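Glycosaminoglycan xylosylkinase (Hydra vulgaris, PDB 5XOM) probably phosphorylates xylose in the linker glycan of proteoglycans, as a Fam20 kinase of the secretory pathway. Local coordinates at residues A137-D142 / P151-R156; L342-L347 / P351-L356. One frame throughout, in Å; residues are numbered along the deposited sequence.

Contact 1 comes first along the chain and closes before contact 2 opens. Their centres lie about 10 Å apart. Contact 1 joins helix 132-144 to the start of strand 153-159, an outer strand of the five-stranded antiparallel sheet. Contact 2 joins the end of helix 339-347 to the loop that leads to helix 358-382. The two touch directly: Leu-347 packs on His-140, Leu-343 on Leu-141, and Pro-351 and Ile-352 on the backbone of Gly-155 and Arg-156. A late part of the chain thus covers both the helix and the strand of contact 1. Phe-45 of the second subunit packs on Val-154 and Pro-351, so both contacts border the dimer interface.

Contact 1 (A137-D142 / P151-R156); sequences AAFHLD and PPVVGR
His-140 and Val-153 are joined by a water, which lies 2.8 Å from His-140 NE2, in the plane of the imidazole at its edge. The same water donates a hydrogen bond to Val-153 O. No direct hydrogen bond crosses the contact. The apolar contact rests on Phe-139. Its CG lies anti to the backbone N (chi1 156°), which carries the ring from the helix to the chain at Pro-152 and Val-153. Pro-152 CA sits over one face of the ring, 3.8 Å from its centroid, in a CH-pi contact. Val-153 N lies over the same face, and both atoms are offset toward the rim. At the root of the side chain, Phe-139 CB meets Val-153 CG2 at 3.7 Å. Phe-139 CD2 in turn sits over the centre of the His-140 ring. Leu-74 of helix 67-79 also packs on Phe-139. Asp-142 OD2 is hydrogen-bonded to Arg-149 N, in the turn before the strand, and to His-294 ND1, from a later part of the chain. The five strands run in the order 1-2-3-5-4, as in the N-lobe of protein kinases. Helix 132-144, between the third and fourth strands, probably corresponds to the kinase helix αC packed against β4.

Contact 2 (L342-L347 / P351-L356); sequences LLDKRL and PIYPIL
Leu-347 and Ile-355 bring the backbones closest, with CA atoms 6.5 Å apart, as the chain leaves the helix and doubles back past it in a loop with a cis peptide bond before Pro-354. Tyr-353 extends to the helix with its CG anti to the backbone N (chi1 180°). Its OH donates a hydrogen bond of 2.7 Å to Asp-344 OD2. The oxygen is met on its syn side, with the hydroxyl 26° out of the carboxylate plane. Carboxylate and ring are turned 41° against each other. Asp-344 OD1 lies at the ring edge, near its plane, 3.4 Å from Tyr-353 CE1. This oxygen also takes a hydrogen bond from a water at 2.6 Å, and that water accepts one from Leu-356 N. Both carboxylate oxygens are therefore engaged by the loop, one directly and one through the water. A phenylalanine in place of Tyr-353 would probably leave Asp-344 OD2 without its hydroxyl partner and its carboxylate freer to turn. The contact belongs to the C-terminal Fam20 kinase region, where helix 339-347 and the loop pack against helices 132-144 and 358-382. Leu-347 is buried between the helix and the loop. Its CB meets Ile-355 CG1 at 3.9 Å, and its carbonyl O lies 3.2 Å from Tyr-353 CD1. Leu-356 CD1 touches two branches, Leu-347 CD1 and Leu-343 CD2, each at 4.1 Å. The Leu-343 and Leu-356 side chains cross at about a right angle. Leu-361 of helix 358-382 packs on both Asp-344 and Leu-356.

Contact 1 (A137-D142 / P151-R156)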
loop_
_atom_site.group_PDB
_atom_site.type_symbol
_atom_site.label_atom_id
_atom_site.label_comp_id
_atom_site.label_asym_id
_atom_site.label_seq_id
_atom_site.Cartn_x
_atom_site.Cartn_y
_atom_site.Cartn_z
ATOM N N ALA A 137 12.403 -8.276 -16.061
ATOM C CA ALA A 137 11.820 -7.167 -16.805
ATOM C C ALA A 137 10.315 -7.344 -16.973
ATOM O O ALA A 137 9.553 -6.383 -16.839
ATOM C CB ALA A 137 12.503 -7.026 -18.161
ATOM N N ALA A 138 9.867 -8.572 -17.248
ATOM C CA ALA A 138 8.440 -8.805 -17.446
ATOM C C ALA A 138 7.652 -8.553 -16.163
ATOM O O ALA A 138 6.532 -8.035 -16.205
ATOM C CB ALA A 138 8.208 -10.231 -17.946
ATOM N N PHE A 139 8.221 -8.906 -15.010
ATOM C CA PHE A 139 7.507 -8.672 -13.762
ATOM C C PHE A 139 7.330 -7.179 -13.495
ATOM O O PHE A 139 6.226 -6.730 -13.167
ATOM C CB PHE A 139 8.232 -9.357 -12.603
ATOM C CG PHE A 139 7.948 -8.742 -11.271
ATOM C CD1 PHE A 139 6.687 -8.831 -10.697
ATOM C CD2 PHE A 139 8.950 -8.080 -10.579
ATOM C CE1 PHE A 139 6.429 -8.257 -9.466
ATOM C CE2 PHE A 139 8.703 -7.506 -9.348
ATOM C CZ PHE A 139 7.442 -7.593 -8.790
ATOM N N HIS A 140 8.382 -6.381 -13.677
ATOM C CA HIS A 140 8.228 -4.950 -13.430
ATOM C C HIS A 140 7.353 -4.287 -14.480
ATOM O O HIS A 140 6.636 -3.330 -14.169
ATOM C CB HIS A 140 9.588 -4.269 -13.352
ATOM C CG HIS A 140 10.336 -4.617 -12.112
ATOM N ND1 HIS A 140 9.989 -4.114 -10.877
ATOM C CD2 HIS A 140 11.391 -5.438 -11.904
ATOM C CE1 HIS A 140 10.804 -4.607 -9.961
ATOM N NE2 HIS A 140 11.664 -5.411 -10.559
ATOM N N LEU A 141 7.384 -4.769 -15.721
ATOM C CA LEU A 141 6.499 -4.180 -16.711
ATOM C C LEU A 141 5.047 -4.532 -16.416
ATOM O O LEU A 141 4.145 -3.738 -16.698
ATOM C CB LEU A 141 6.890 -4.628 -18.120
ATOM C CG LEU A 141 5.894 -4.209 -19.192
ATOM C CD1 LEU A 141 6.137 -2.741 -19.512
ATOM C CD2 LEU A 141 6.006 -5.055 -20.455
ATOM N N ASP A 142 4.815 -5.698 -15.815
ATOM C CA ASP A 142 3.461 -6.099 -15.442
ATOM C C ASP A 142 2.875 -5.151 -14.400
ATOM O O ASP A 142 1.698 -4.785 -14.477
ATOM C CB ASP A 142 3.491 -7.534 -14.915
ATOM C CG ASP A 142 2.220 -7.929 -14.188
ATOM O OD1 ASP A 142 2.134 -7.704 -12.962
ATOM O OD2 ASP A 142 1.310 -8.485 -14.831
ATOM N N PRO A 151 3.898 -12.982 -10.671
ATOM C CA PRO A 151 4.499 -13.213 -9.364
ATOM C C PRO A 151 5.849 -12.410 -9.234
ATOM O O PRO A 151 6.518 -12.213 -10.240
ATOM C CB PRO A 151 4.759 -14.715 -9.311
ATOM C CG PRO A 151 4.242 -15.284 -10.567
ATOM C CD PRO A 151 3.858 -14.199 -11.506
ATOM N N PRO A 152 6.157 -11.991 -8.026
ATOM C CA PRO A 152 7.428 -11.246 -7.818
ATOM C C PRO A 152 8.661 -12.007 -8.299
ATOM O O PRO A 152 8.796 -13.217 -8.104
ATOM C CB PRO A 152 7.456 -11.036 -6.298
ATOM C CG PRO A 152 6.013 -11.024 -5.884
ATOM C CD PRO A 152 5.208 -11.791 -6.918
ATOM N N VAL A 153 9.581 -11.264 -8.922
ATOM C CA VAL A 153 10.846 -11.786 -9.442
ATOM C C VAL A 153 11.986 -10.899 -8.961
ATOM O O VAL A 153 11.889 -9.668 -9.009
ATOM C CB VAL A 153 10.843 -11.847 -10.982
ATOM C CG1 VAL A 153 12.142 -12.463 -11.492
ATOM C CG2 VAL A 153 9.616 -12.609 -11.502
ATOM N N VAL A 154 13.089 -11.517 -8.539
ATOM C CA VAL A 154 14.288 -10.774 -8.170
ATOM C C VAL A 154 15.516 -11.424 -8.798
ATOM O O VAL A 154 15.589 -12.653 -8.935
ATOM C CB VAL A 154 14.450 -10.678 -6.635
ATOM C CG1 VAL A 154 15.131 -11.921 -6.066
ATOM C CG2 VAL A 154 15.235 -9.464 -6.283
ATOM N N GLY A 155 16.468 -10.583 -9.208
ATOM C CA GLY A 155 17.766 -11.073 -9.606
ATOM C C GLY A 155 18.638 -11.354 -8.398
ATOM O O GLY A 155 18.491 -10.748 -7.336
ATOM N N ARG A 156 19.542 -12.319 -8.551
ATOM C CA ARG A 156 20.409 -12.636 -7.430
ATOM C C ARG A 156 21.654 -13.367 -7.901
ATOM O O ARG A 156 21.585 -14.186 -8.820
ATOM C CB ARG A 156 19.660 -13.497 -6.420
ATOM C CG ARG A 156 20.478 -13.864 -5.221
ATOM C CD ARG A 156 19.555 -14.368 -4.125
ATOM N NE ARG A 156 20.266 -15.124 -3.107
ATOM C CZ ARG A 156 19.693 -15.606 -2.013
ATOM N NH1 ARG A 156 18.392 -15.422 -1.758
ATOM N NH2 ARG A 156 20.420 -16.282 -1.125
HETATM O O HOH W 1 13.406 -7.105 -9.114
#

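Contact 2 (L342-L347 / P351-L356)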
loop_
_atom_site.group_PDB
_atom_site.type_symbol
_atom_site.label_atom_id
_atom_site.label_comp_id
_atom_site.label_asym_id
_atom_site.label_seq_id
_atom_site.Cartn_x
_atom_site.Cartn_y
_atom_site.Cartn_z
ATOM N N LEU A 342 10.396 4.836 -17.920
ATOM C CA LEU A 342 9.794 4.505 -16.630
ATOM C C LEU A 342 10.130 3.077 -16.213
ATOM O O LEU A 342 10.338 2.806 -15.025
ATOM C CB LEU A 342 8.279 4.701 -16.689
ATOM C CG LEU A 342 7.793 6.134 -16.917
ATOM C CD1 LEU A 342 6.274 6.194 -16.907
ATOM C CD2 LEU A 342 8.364 7.053 -15.846
ATOM N N LEU A 343 10.178 2.144 -17.170
ATOM C CA LEU A 343 10.480 0.765 -16.801
ATOM C C LEU A 343 11.910 0.632 -16.301
ATOM O O LEU A 343 12.165 -0.065 -15.312
ATOM C CB LEU A 343 10.234 -0.190 -17.974
ATOM C CG LEU A 343 10.695 -1.616 -17.652
ATOM C CD1 LEU A 343 9.718 -2.280 -16.697
ATOM C CD2 LEU A 343 10.819 -2.441 -18.914
ATOM N N ASP A 344 12.860 1.299 -16.955
ATOM C CA ASP A 344 14.244 1.133 -16.537
ATOM C C ASP A 344 14.507 1.732 -15.165
ATOM O O ASP A 344 15.395 1.255 -14.448
ATOM C CB ASP A 344 15.194 1.744 -17.555
ATOM C CG ASP A 344 16.591 1.164 -17.436
ATOM O OD1 ASP A 344 16.722 -0.075 -17.517
ATOM O OD2 ASP A 344 17.550 1.925 -17.223
ATOM N N LYS A 345 13.745 2.756 -14.770
ATOM C CA LYS A 345 13.887 3.297 -13.419
ATOM C C LYS A 345 13.551 2.249 -12.367
ATOM O O LYS A 345 14.204 2.181 -11.320
ATOM C CB LYS A 345 13.008 4.534 -13.246
ATOM C CG LYS A 345 13.595 5.790 -13.862
ATOM C CD LYS A 345 12.609 6.947 -13.819
ATOM C CE LYS A 345 13.198 8.199 -14.449
ATOM N NZ LYS A 345 12.199 9.299 -14.504
ATOM N N ARG A 346 12.530 1.424 -12.621
ATOM C CA ARG A 346 12.210 0.359 -11.674
ATOM C C ARG A 346 13.209 -0.783 -11.751
ATOM O O ARG A 346 13.537 -1.381 -10.722
ATOM C CB ARG A 346 10.804 -0.175 -11.935
ATOM C CG ARG A 346 9.743 0.891 -11.951
ATOM C CD ARG A 346 8.460 0.333 -12.530
ATOM N NE ARG A 346 7.317 1.205 -12.298
ATOM C CZ ARG A 346 6.209 0.829 -11.670
ATOM N NH1 ARG A 346 6.091 -0.408 -11.208
ATOM N NH2 ARG A 346 5.216 1.690 -11.503
ATOM N N LEU A 347 13.725 -1.090 -12.947
ATOM C CA LEU A 347 14.696 -2.170 -13.058
ATOM C C LEU A 347 16.005 -1.809 -12.375
ATOM O O LEU A 347 16.734 -2.709 -11.953
ATOM C CB LEU A 347 14.954 -2.522 -14.535
ATOM C CG LEU A 347 13.763 -2.974 -15.391
ATOM C CD1 LEU A 347 14.172 -3.121 -16.864
ATOM C CD2 LEU A 347 13.120 -4.263 -14.857
ATOM N N PRO A 351 19.199 -6.228 -8.003
ATOM C CA PRO A 351 20.634 -6.448 -7.750
ATOM C C PRO A 351 21.467 -6.796 -8.979
ATOM O O PRO A 351 22.678 -6.561 -8.956
ATOM C CB PRO A 351 20.636 -7.599 -6.732
ATOM C CG PRO A 351 19.351 -7.435 -5.989
ATOM C CD PRO A 351 18.356 -6.951 -7.030
ATOM N N ILE A 352 20.895 -7.337 -10.049
ATOM C CA ILE A 352 21.733 -7.731 -11.177
ATOM C C ILE A 352 21.591 -6.757 -12.347
ATOM O O ILE A 352 22.011 -7.060 -13.461
ATOM C CB ILE A 352 21.466 -9.184 -11.606
ATOM C CG1 ILE A 352 20.110 -9.320 -12.297
ATOM C CG2 ILE A 352 21.556 -10.124 -10.390
ATOM C CD1 ILE A 352 19.862 -10.708 -12.869
ATOM N N TYR A 353 21.031 -5.577 -12.095
ATOM C CA TYR A 353 20.936 -4.495 -13.085
ATOM C C TYR A 353 22.300 -4.133 -13.676
ATOM O O TYR A 353 23.301 -4.131 -12.950
ATOM C CB TYR A 353 20.304 -3.267 -12.417
ATOM C CG TYR A 353 20.148 -2.061 -13.308
ATOM C CD1 TYR A 353 19.018 -1.900 -14.094
ATOM C CD2 TYR A 353 21.129 -1.068 -13.348
ATOM C CE1 TYR A 353 18.863 -0.788 -14.908
ATOM C CE2 TYR A 353 20.987 0.044 -14.162
ATOM C CZ TYR A 353 19.852 0.177 -14.938
ATOM O OH TYR A 353 19.700 1.277 -15.752
ATOM N N PRO A 354 22.363 -3.768 -14.977
ATOM C CA PRO A 354 21.310 -3.638 -16.012
ATOM C C PRO A 354 20.572 -4.931 -16.352
ATOM O O PRO A 354 21.185 -5.997 -16.463
ATOM C CB PRO A 354 22.069 -3.129 -17.253
ATOM C CG PRO A 354 23.450 -2.841 -16.832
ATOM C CD PRO A 354 23.695 -3.366 -15.458
ATOM N N ILE A 355 19.259 -4.819 -16.525
ATOM C CA ILE A 355 18.407 -5.963 -16.831
ATOM C C ILE A 355 18.199 -6.110 -18.333
ATOM O O ILE A 355 18.231 -7.225 -18.864
ATOM C CB ILE A 355 17.060 -5.815 -16.094
ATOM C CG1 ILE A 355 17.279 -5.678 -14.581
ATOM C CG2 ILE A 355 16.139 -6.981 -16.416
ATOM C CD1 ILE A 355 18.074 -6.797 -13.961
ATOM N N LEU A 356 17.988 -4.997 -19.032
ATOM C CA LEU A 356 17.780 -4.989 -20.470
ATOM C C LEU A 356 18.756 -4.028 -21.128
ATOM O O LEU A 356 19.129 -3.002 -20.549
ATOM C CB LEU A 356 16.348 -4.567 -20.852
ATOM C CG LEU A 356 15.164 -5.411 -20.391
ATOM C CD1 LEU A 356 13.842 -4.677 -20.659
ATOM C CD2 LEU A 356 15.193 -6.752 -21.090
HETATM O O HOH W 2 18.087 -2.329 -17.787
#